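Long-range contact in CdnC (Chryseobacterium gregarium DSM 19109, PDB 7MGV), which probably uses ATP to install omega-ester macrocycles, single and bicyclic, in the core of a ribosomally made precursor peptide: residues L86-Y98 with L128-Y142. Residues are numbered along the deposited sequence; the frame is centred on the assembly and turned at random.
Sequences LEDISTVWYRRAY and LESIDAYSLGKPSVY
The phenol of Y142 donates to the carbonyl oxygen of Y94, OH to O 2.6 Å, and meets it nearly along the C=O axis. This bond ties helix 139-145 to the end of strand 91-94, which pairs in parallel with strand 134-136 at one margin of the four-stranded sheet of the pre-ATP-grasp domain; helix 110-130 makes the crossover between them, a beta-alpha-beta unit. V92 is bonded to the neighbouring strand through both its N and its O: the N donates to Y134 O at 3.0 Å, and the O accepts from L136 N at 2.9 Å, almost straight at 172°. Y94 N follows with a more bent bond to L136 O. On the face turned to helix 110-130, with V92 and S135, V92 CG1 touches S135 CB, and I131 CG2 touches both V92 CG1 and I89 CD1. With CG anti to the backbone N (chi1 171°), the Y94 ring lies against the end of helix 110-130: L128 CD1 sits over the centre of one face, 3.7 Å from the centroid, while the edge of Y142 comes in as an offset edge-to-face pair, planes at 64°. P139 CG reaches Y94 CE2 at 4.0 Å. On the opposite face, W93 and L136 lie side by side, L136 CD2 over the five-membered ring; L341 of helix 332-341 packs on both, L340 on L136. R96 runs extended past Y142 in the opposite direction, its guanidinium bridged to D146; R96 CB lies over the tyrosine ring, and Y142 CB sits over the centre of the guanidinium, 3.6 Å from R96 NE.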
ATOM      1  N   LEU A  86      13.479 -19.172   7.311  1.00 62.67           N
ATOM      2  CA  LEU A  86      13.413 -17.730   7.506  1.00 60.79           C
ATOM      3  C   LEU A  86      12.654 -17.293   8.750  1.00 57.05           C
ATOM      4  O   LEU A  86      12.699 -16.105   9.089  1.00 59.75           O
ATOM      5  CB  LEU A  86      12.771 -17.059   6.284  1.00 61.68           C
ATOM      6  CG  LEU A  86      13.385 -17.403   4.927  1.00 54.13           C
ATOM      7  CD1 LEU A  86      12.557 -16.790   3.814  1.00 49.08           C
ATOM      8  CD2 LEU A  86      14.828 -16.929   4.854  1.00 44.29           C
ATOM      9  N   GLU A  87      11.955 -18.200   9.437  1.00 59.10           N
ATOM     10  CA  GLU A  87      11.170 -17.806  10.604  1.00 60.70           C
ATOM     11  C   GLU A  87      12.030 -17.299  11.755  1.00 59.98           C
ATOM     12  O   GLU A  87      11.477 -16.780  12.732  1.00 67.91           O
ATOM     13  CB  GLU A  87      10.312 -18.979  11.079  1.00 61.10           C
ATOM     14  CG  GLU A  87      11.088 -20.079  11.785  1.00 68.06           C
ATOM     15  CD  GLU A  87      11.860 -20.963  10.822  1.00 71.39           C
ATOM     16  OE1 GLU A  87      13.086 -21.110  10.999  1.00 75.34           O
ATOM     17  OE2 GLU A  87      11.239 -21.508   9.884  1.00 69.21           O
ATOM     18  N   ASP A  88      13.354 -17.430  11.670  1.00 62.90           N
ATOM     19  CA  ASP A  88      14.258 -17.003  12.729  1.00 55.47           C
ATOM     20  C   ASP A  88      15.274 -15.978  12.232  1.00 58.91           C
ATOM     21  O   ASP A  88      16.372 -15.867  12.781  1.00 53.67           O
ATOM     22  CB  ASP A  88      14.975 -18.206  13.341  1.00 61.14           C
ATOM     23  CG  ASP A  88      15.786 -18.978  12.320  1.00 70.76           C
ATOM     24  OD1 ASP A  88      15.457 -18.903  11.118  1.00 69.60           O
ATOM     25  OD2 ASP A  88      16.754 -19.659  12.719  1.00 86.81           O
ATOM     26  N   ILE A  89      14.926 -15.225  11.185  1.00 53.52           N
ATOM     27  CA  ILE A  89      15.818 -14.178  10.706  1.00 48.74           C
ATOM     28  C   ILE A  89      15.918 -13.076  11.753  1.00 54.13           C
ATOM     29  O   ILE A  89      14.966 -12.798  12.495  1.00 58.07           O
ATOM     30  CB  ILE A  89      15.339 -13.615   9.355  1.00 55.50           C
ATOM     31  CG1 ILE A  89      13.893 -13.126   9.458  1.00 60.98           C
ATOM     32  CG2 ILE A  89      15.490 -14.655   8.254  1.00 44.66           C
ATOM     33  CD1 ILE A  89      13.457 -12.265   8.292  1.00 54.39           C
ATOM     34  N   SER A  90      17.089 -12.439  11.821  1.00 47.49           N
ATOM     35  CA  SER A  90      17.275 -11.353  12.776  1.00 51.30           C
ATOM     36  C   SER A  90      16.659 -10.056  12.268  1.00 54.54           C
ATOM     37  O   SER A  90      15.965  -9.361  13.019  1.00 54.33           O
ATOM     38  CB  SER A  90      18.762 -11.163  13.080  1.00 49.02           C
ATOM     39  OG  SER A  90      19.491 -10.858  11.904  1.00 66.63           O
ATOM     40  N   THR A  91      16.908  -9.708  11.006  1.00 55.22           N
ATOM     41  CA  THR A  91      16.267  -8.573  10.357  1.00 49.54           C
ATOM     42  C   THR A  91      15.959  -8.934   8.914  1.00 53.65           C
ATOM     43  O   THR A  91      16.413  -9.955   8.391  1.00 59.10           O
ATOM     44  CB  THR A  91      17.135  -7.305  10.382  1.00 50.20           C
ATOM     45  OG1 THR A  91      18.266  -7.481   9.520  1.00 51.40           O
ATOM     46  CG2 THR A  91      17.606  -6.980  11.789  1.00 48.04           C
ATOM     47  N   VAL A  92      15.175  -8.075   8.267  1.00 50.13           N
ATOM     48  CA  VAL A  92      14.907  -8.165   6.839  1.00 43.35           C
ATOM     49  C   VAL A  92      15.183  -6.802   6.222  1.00 36.48           C
ATOM     50  O   VAL A  92      14.917  -5.765   6.839  1.00 46.49           O
ATOM     51  CB  VAL A  92      13.460  -8.627   6.550  1.00 45.07           C
ATOM     52  CG1 VAL A  92      12.448  -7.628   7.096  1.00 37.59           C
ATOM     53  CG2 VAL A  92      13.251  -8.845   5.057  1.00 38.21           C
ATOM     54  N   TRP A  93      15.748  -6.802   5.018  1.00 43.71           N
ATOM     55  CA  TRP A  93      15.949  -5.583   4.238  1.00 34.62           C
ATOM     56  C   TRP A  93      15.188  -5.756   2.930  1.00 45.67           C
ATOM     57  O   TRP A  93      15.646  -6.459   2.024  1.00 49.03           O
ATOM     58  CB  TRP A  93      17.428  -5.304   3.991  1.00 40.19           C
ATOM     59  CG  TRP A  93      17.660  -4.058   3.186  1.00 40.15           C
ATOM     60  CD1 TRP A  93      16.821  -2.987   3.075  1.00 42.61           C
ATOM     61  CD2 TRP A  93      18.803  -3.755   2.378  1.00 41.55           C
ATOM     62  NE1 TRP A  93      17.369  -2.037   2.250  1.00 34.59           N
ATOM     63  CE2 TRP A  93      18.586  -2.484   1.808  1.00 34.90           C
ATOM     64  CE3 TRP A  93      19.989  -4.434   2.079  1.00 44.67           C
ATOM     65  CZ2 TRP A  93      19.511  -1.878   0.959  1.00 40.00           C
ATOM     66  CZ3 TRP A  93      20.905  -3.831   1.236  1.00 38.55           C
ATOM     67  CH2 TRP A  93      20.660  -2.566   0.686  1.00 45.68           C
ATOM     68  N   TYR A  94      14.027  -5.118   2.835  1.00 48.82           N
ATOM     69  CA  TYR A  94      13.178  -5.203   1.651  1.00 43.20           C
ATOM     70  C   TYR A  94      13.455  -3.984   0.779  1.00 44.67           C
ATOM     71  O   TYR A  94      12.946  -2.890   1.037  1.00 51.92           O
ATOM     72  CB  TYR A  94      11.707  -5.294   2.045  1.00 40.83           C
ATOM     73  CG  TYR A  94      10.740  -5.177   0.885  1.00 45.75           C
ATOM     74  CD1 TYR A  94      11.010  -5.776  -0.339  1.00 40.66           C
ATOM     75  CD2 TYR A  94       9.553  -4.469   1.019  1.00 42.41           C
ATOM     76  CE1 TYR A  94      10.129  -5.669  -1.397  1.00 42.88           C
ATOM     77  CE2 TYR A  94       8.666  -4.357  -0.033  1.00 38.05           C
ATOM     78  CZ  TYR A  94       8.957  -4.958  -1.239  1.00 42.99           C
ATOM     79  OH  TYR A  94       8.076  -4.847  -2.287  1.00 39.94           O
ATOM     80  N   ARG A  95      14.277  -4.174  -0.249  1.00 49.71           N
ATOM     81  CA  ARG A  95      14.392  -3.191  -1.315  1.00 54.42           C
ATOM     82  C   ARG A  95      13.193  -3.347  -2.239  1.00 55.88           C
ATOM     83  O   ARG A  95      12.927  -4.447  -2.734  1.00 45.47           O
ATOM     84  CB  ARG A  95      15.702  -3.377  -2.079  1.00 47.23           C
ATOM     85  CG  ARG A  95      16.912  -3.570  -1.177  1.00 51.28           C
ATOM     86  CD  ARG A  95      18.213  -3.448  -1.952  1.00 52.63           C
ATOM     87  NE  ARG A  95      18.091  -2.547  -3.094  1.00 60.04           N
ATOM     88  CZ  ARG A  95      18.955  -1.577  -3.374  1.00 68.91           C
ATOM     89  NH1 ARG A  95      20.008  -1.378  -2.593  1.00 63.09           N
ATOM     90  NH2 ARG A  95      18.767  -0.804  -4.435  1.00 63.80           N
ATOM     91  N   ARG A  96      12.466  -2.248  -2.458  1.00 48.43           N
ATOM     92  CA  ARG A  96      11.147  -2.321  -3.079  1.00 52.94           C
ATOM     93  C   ARG A  96      11.191  -3.054  -4.413  1.00 51.83           C
ATOM     94  O   ARG A  96      12.044  -2.783  -5.262  1.00 49.96           O
ATOM     95  CB  ARG A  96      10.569  -0.918  -3.273  1.00 48.64           C
ATOM     96  CG  ARG A  96       9.117  -0.941  -3.728  1.00 42.53           C
ATOM     97  CD  ARG A  96       8.463   0.426  -3.666  1.00 50.29           C
ATOM     98  NE  ARG A  96       7.011   0.307  -3.575  1.00 54.49           N
ATOM     99  CZ  ARG A  96       6.174   1.339  -3.557  1.00 47.38           C
ATOM    100  NH1 ARG A  96       6.641   2.577  -3.632  1.00 49.00           N
ATOM    101  NH2 ARG A  96       4.866   1.131  -3.470  1.00 40.34           N
ATOM    102  N   ALA A  97      10.260  -3.988  -4.585  1.00 48.09           N
ATOM    103  CA  ALA A  97      10.206  -4.806  -5.785  1.00 44.27           C
ATOM    104  C   ALA A  97       9.438  -4.093  -6.888  1.00 51.79           C
ATOM    105  O   ALA A  97       8.388  -3.491  -6.648  1.00 54.18           O
ATOM    106  CB  ALA A  97       9.552  -6.153  -5.482  1.00 47.20           C
ATOM    107  N   TYR A  98       9.974  -4.166  -8.105  1.00 56.81           N
ATOM    108  CA  TYR A  98       9.315  -3.615  -9.278  1.00 52.30           C
ATOM    109  C   TYR A  98       9.030  -4.653 -10.351  1.00 53.95           C
ATOM    110  O   TYR A  98       8.320  -4.341 -11.314  1.00 54.88           O
ATOM    111  CB  TYR A  98      10.157  -2.483  -9.886  1.00 47.46           C
ATOM    112  CG  TYR A  98      10.420  -1.339  -8.932  1.00 67.40           C
ATOM    113  CD1 TYR A  98      11.709  -0.864  -8.726  1.00 74.77           C
ATOM    114  CD2 TYR A  98       9.379  -0.733  -8.239  1.00 63.98           C
ATOM    115  CE1 TYR A  98      11.954   0.181  -7.856  1.00 69.85           C
ATOM    116  CE2 TYR A  98       9.616   0.312  -7.367  1.00 67.72           C
ATOM    117  CZ  TYR A  98      10.905   0.766  -7.180  1.00 63.79           C
ATOM    118  OH  TYR A  98      11.147   1.807  -6.313  1.00 61.31           O
ATOM    119  N   LEU A 128       6.184 -10.592   3.485  1.00 38.10           N
ATOM    120  CA  LEU A 128       7.084  -9.502   3.860  1.00 32.66           C
ATOM    121  C   LEU A 128       6.486  -8.637   4.966  1.00 31.93           C
ATOM    122  O   LEU A 128       7.214  -8.133   5.830  1.00 37.01           O
ATOM    123  CB  LEU A 128       7.425  -8.656   2.633  1.00 41.07           C
ATOM    124  CG  LEU A 128       8.284  -9.372   1.585  1.00 44.66           C
ATOM    125  CD1 LEU A 128       8.520  -8.488   0.372  1.00 35.35           C
ATOM    126  CD2 LEU A 128       9.605  -9.815   2.194  1.00 42.85           C
ATOM    127  N   GLU A 129       5.165  -8.452   4.958  1.00 35.79           N
ATOM    128  CA  GLU A 129       4.509  -7.736   6.049  1.00 37.63           C
ATOM    129  C   GLU A 129       4.562  -8.535   7.346  1.00 43.51           C
ATOM    130  O   GLU A 129       4.794  -7.971   8.422  1.00 39.74           O
ATOM    131  CB  GLU A 129       3.057  -7.428   5.682  1.00 38.48           C
ATOM    132  CG  GLU A 129       2.873  -6.225   4.782  1.00 50.89           C
ATOM    133  CD  GLU A 129       3.099  -4.916   5.508  1.00 42.19           C
ATOM    134  OE1 GLU A 129       2.845  -4.854   6.730  1.00 44.89           O
ATOM    135  OE2 GLU A 129       3.533  -3.947   4.853  1.00 41.90           O
ATOM    136  N   SER A 130       4.350  -9.852   7.260  1.00 40.20           N
ATOM    137  CA  SER A 130       4.225 -10.689   8.449  1.00 44.94           C
ATOM    138  C   SER A 130       5.512 -10.774   9.259  1.00 40.27           C
ATOM    139  O   SER A 130       5.456 -11.128  10.441  1.00 50.82           O
ATOM    140  CB  SER A 130       3.777 -12.095   8.049  1.00 45.72           C
ATOM    141  OG  SER A 130       4.806 -12.773   7.350  1.00 43.89           O
ATOM    142  N   ILE A 131       6.662 -10.475   8.654  1.00 42.38           N
ATOM    143  CA  ILE A 131       7.928 -10.548   9.374  1.00 39.98           C
ATOM    144  C   ILE A 131       7.883  -9.596  10.559  1.00 42.33           C
ATOM    145  O   ILE A 131       7.706  -8.382  10.393  1.00 43.24           O
ATOM    146  CB  ILE A 131       9.099 -10.227   8.439  1.00 35.87           C
ATOM    147  CG1 ILE A 131       9.221 -11.294   7.348  1.00 38.12           C
ATOM    148  CG2 ILE A 131      10.395 -10.115   9.224  1.00 42.15           C
ATOM    149  CD1 ILE A 131      10.306 -11.004   6.331  1.00 37.23           C
ATOM    150  N   ASP A 132       8.037 -10.140  11.767  1.00 48.33           N
ATOM    151  CA  ASP A 132       8.019  -9.331  12.977  1.00 47.18           C
ATOM    152  C   ASP A 132       9.411  -8.938  13.455  1.00 43.08           C
ATOM    153  O   ASP A 132       9.525  -8.109  14.363  1.00 50.18           O
ATOM    154  CB  ASP A 132       7.274 -10.061  14.105  1.00 47.13           C
ATOM    155  CG  ASP A 132       7.885 -11.406  14.443  1.00 55.05           C
ATOM    156  OD1 ASP A 132       8.827 -11.837  13.745  1.00 56.11           O
ATOM    157  OD2 ASP A 132       7.417 -12.035  15.415  1.00 54.51           O
ATOM    158  N   ALA A 133      10.462  -9.508  12.873  1.00 41.10           N
ATOM    159  CA  ALA A 133      11.804  -9.016  13.133  1.00 46.97           C
ATOM    160  C   ALA A 133      11.965  -7.617  12.549  1.00 47.39           C
ATOM    161  O   ALA A 133      11.165  -7.167  11.723  1.00 41.30           O
ATOM    162  CB  ALA A 133      12.848  -9.966  12.547  1.00 43.34           C
ATOM    163  N   TYR A 134      13.009  -6.920  13.000  1.00 45.12           N
ATOM    164  CA  TYR A 134      13.272  -5.567  12.522  1.00 42.90           C
ATOM    165  C   TYR A 134      13.323  -5.537  11.000  1.00 43.53           C
ATOM    166  O   TYR A 134      13.913  -6.415  10.365  1.00 43.21           O
ATOM    167  CB  TYR A 134      14.585  -5.040  13.103  1.00 42.58           C
ATOM    168  CG  TYR A 134      15.043  -3.750  12.464  1.00 42.43           C
ATOM    169  CD1 TYR A 134      14.518  -2.528  12.867  1.00 41.33           C
ATOM    170  CD2 TYR A 134      15.991  -3.753  11.449  1.00 40.90           C
ATOM    171  CE1 TYR A 134      14.928  -1.346  12.280  1.00 36.39           C
ATOM    172  CE2 TYR A 134      16.406  -2.579  10.856  1.00 38.32           C
ATOM    173  CZ  TYR A 134      15.872  -1.380  11.275  1.00 39.64           C
ATOM    174  OH  TYR A 134      16.290  -0.214  10.682  1.00 41.93           O
ATOM    175  N   SER A 135      12.693  -4.521  10.413  1.00 43.87           N
ATOM    176  CA  SER A 135      12.535  -4.436   8.968  1.00 40.34           C
ATOM    177  C   SER A 135      13.045  -3.094   8.469  1.00 36.74           C
ATOM    178  O   SER A 135      12.695  -2.047   9.021  1.00 43.57           O
ATOM    179  CB  SER A 135      11.068  -4.623   8.564  1.00 42.78           C
ATOM    180  OG  SER A 135      10.296  -3.488   8.912  1.00 41.08           O
ATOM    181  N   LEU A 136      13.879  -3.132   7.431  1.00 38.43           N
ATOM    182  CA  LEU A 136      14.265  -1.931   6.693  1.00 37.22           C
ATOM    183  C   LEU A 136      13.486  -1.946   5.381  1.00 48.39           C
ATOM    184  O   LEU A 136      13.963  -2.396   4.340  1.00 44.18           O
ATOM    185  CB  LEU A 136      15.773  -1.883   6.470  1.00 37.34           C
ATOM    186  CG  LEU A 136      16.315  -0.574   5.897  1.00 40.92           C
ATOM    187  CD1 LEU A 136      15.833   0.623   6.706  1.00 35.31           C
ATOM    188  CD2 LEU A 136      17.833  -0.606   5.836  1.00 40.44           C
ATOM    189  N   GLY A 137      12.256  -1.448   5.452  1.00 38.14           N
ATOM    190  CA  GLY A 137      11.362  -1.483   4.313  1.00 40.94           C
ATOM    191  C   GLY A 137      10.265  -2.515   4.472  1.00 43.13           C
ATOM    192  O   GLY A 137      10.530  -3.655   4.864  1.00 41.02           O
ATOM    193  N   LYS A 138       9.027  -2.124   4.180  1.00 36.71           N
ATOM    194  CA  LYS A 138       7.881  -3.020   4.231  1.00 34.71           C
ATOM    195  C   LYS A 138       6.838  -2.509   3.253  1.00 41.14           C
ATOM    196  O   LYS A 138       6.786  -1.302   2.983  1.00 38.06           O
ATOM    197  CB  LYS A 138       7.295  -3.115   5.648  1.00 39.76           C
ATOM    198  CG  LYS A 138       7.718  -4.375   6.393  1.00 38.58           C
ATOM    199  CD  LYS A 138       7.092  -4.463   7.772  1.00 42.92           C
ATOM    200  CE  LYS A 138       7.477  -5.767   8.457  1.00 46.54           C
ATOM    201  NZ  LYS A 138       6.827  -5.917   9.788  1.00 49.27           N
ATOM    202  N   PRO A 139       6.007  -3.396   2.692  1.00 35.79           N
ATOM    203  CA  PRO A 139       5.061  -2.956   1.648  1.00 32.00           C
ATOM    204  C   PRO A 139       4.129  -1.839   2.085  1.00 32.25           C
ATOM    205  O   PRO A 139       3.923  -0.888   1.322  1.00 35.61           O
ATOM    206  CB  PRO A 139       4.290  -4.242   1.319  1.00 40.21           C
ATOM    207  CG  PRO A 139       5.227  -5.341   1.676  1.00 33.13           C
ATOM    208  CD  PRO A 139       5.983  -4.858   2.880  1.00 34.53           C
ATOM    209  N   SER A 140       3.553  -1.923   3.286  1.00 28.66           N
ATOM    210  CA  SER A 140       2.646  -0.869   3.734  1.00 30.99           C
ATOM    211  C   SER A 140       3.384   0.448   3.938  1.00 36.87           C
ATOM    212  O   SER A 140       2.836   1.523   3.667  1.00 30.92           O
ATOM    213  CB  SER A 140       1.939  -1.292   5.020  1.00 32.39           C
ATOM    214  OG  SER A 140       2.865  -1.433   6.083  1.00 32.05           O
ATOM    215  N   VAL A 141       4.632   0.386   4.402  1.00 34.04           N
ATOM    216  CA  VAL A 141       5.413   1.605   4.585  1.00 31.51           C
ATOM    217  C   VAL A 141       5.722   2.252   3.239  1.00 35.52           C
ATOM    218  O   VAL A 141       5.587   3.473   3.074  1.00 36.80           O
ATOM    219  CB  VAL A 141       6.698   1.295   5.374  1.00 36.60           C
ATOM    220  CG1 VAL A 141       7.553   2.533   5.488  1.00 28.61           C
ATOM    221  CG2 VAL A 141       6.352   0.747   6.751  1.00 37.29           C
ATOM    222  N   TYR A 142       6.142   1.447   2.260  1.00 31.32           N
ATOM    223  CA  TYR A 142       6.383   1.973   0.921  1.00 38.83           C
ATOM    224  C   TYR A 142       5.107   2.544   0.318  1.00 30.83           C
ATOM    225  O   TYR A 142       5.142   3.558  -0.388  1.00 33.26           O
ATOM    226  CB  TYR A 142       6.957   0.878   0.023  1.00 34.08           C
ATOM    227  CG  TYR A 142       8.402   0.540   0.315  1.00 43.56           C
ATOM    228  CD1 TYR A 142       9.328   1.539   0.581  1.00 50.54           C
ATOM    229  CD2 TYR A 142       8.839  -0.778   0.327  1.00 41.67           C
ATOM    230  CE1 TYR A 142      10.651   1.236   0.848  1.00 48.55           C
ATOM    231  CE2 TYR A 142      10.159  -1.091   0.594  1.00 46.88           C
ATOM    232  CZ  TYR A 142      11.061  -0.080   0.854  1.00 40.58           C
ATOM    233  OH  TYR A 142      12.374  -0.387   1.121  1.00 49.94           O
TER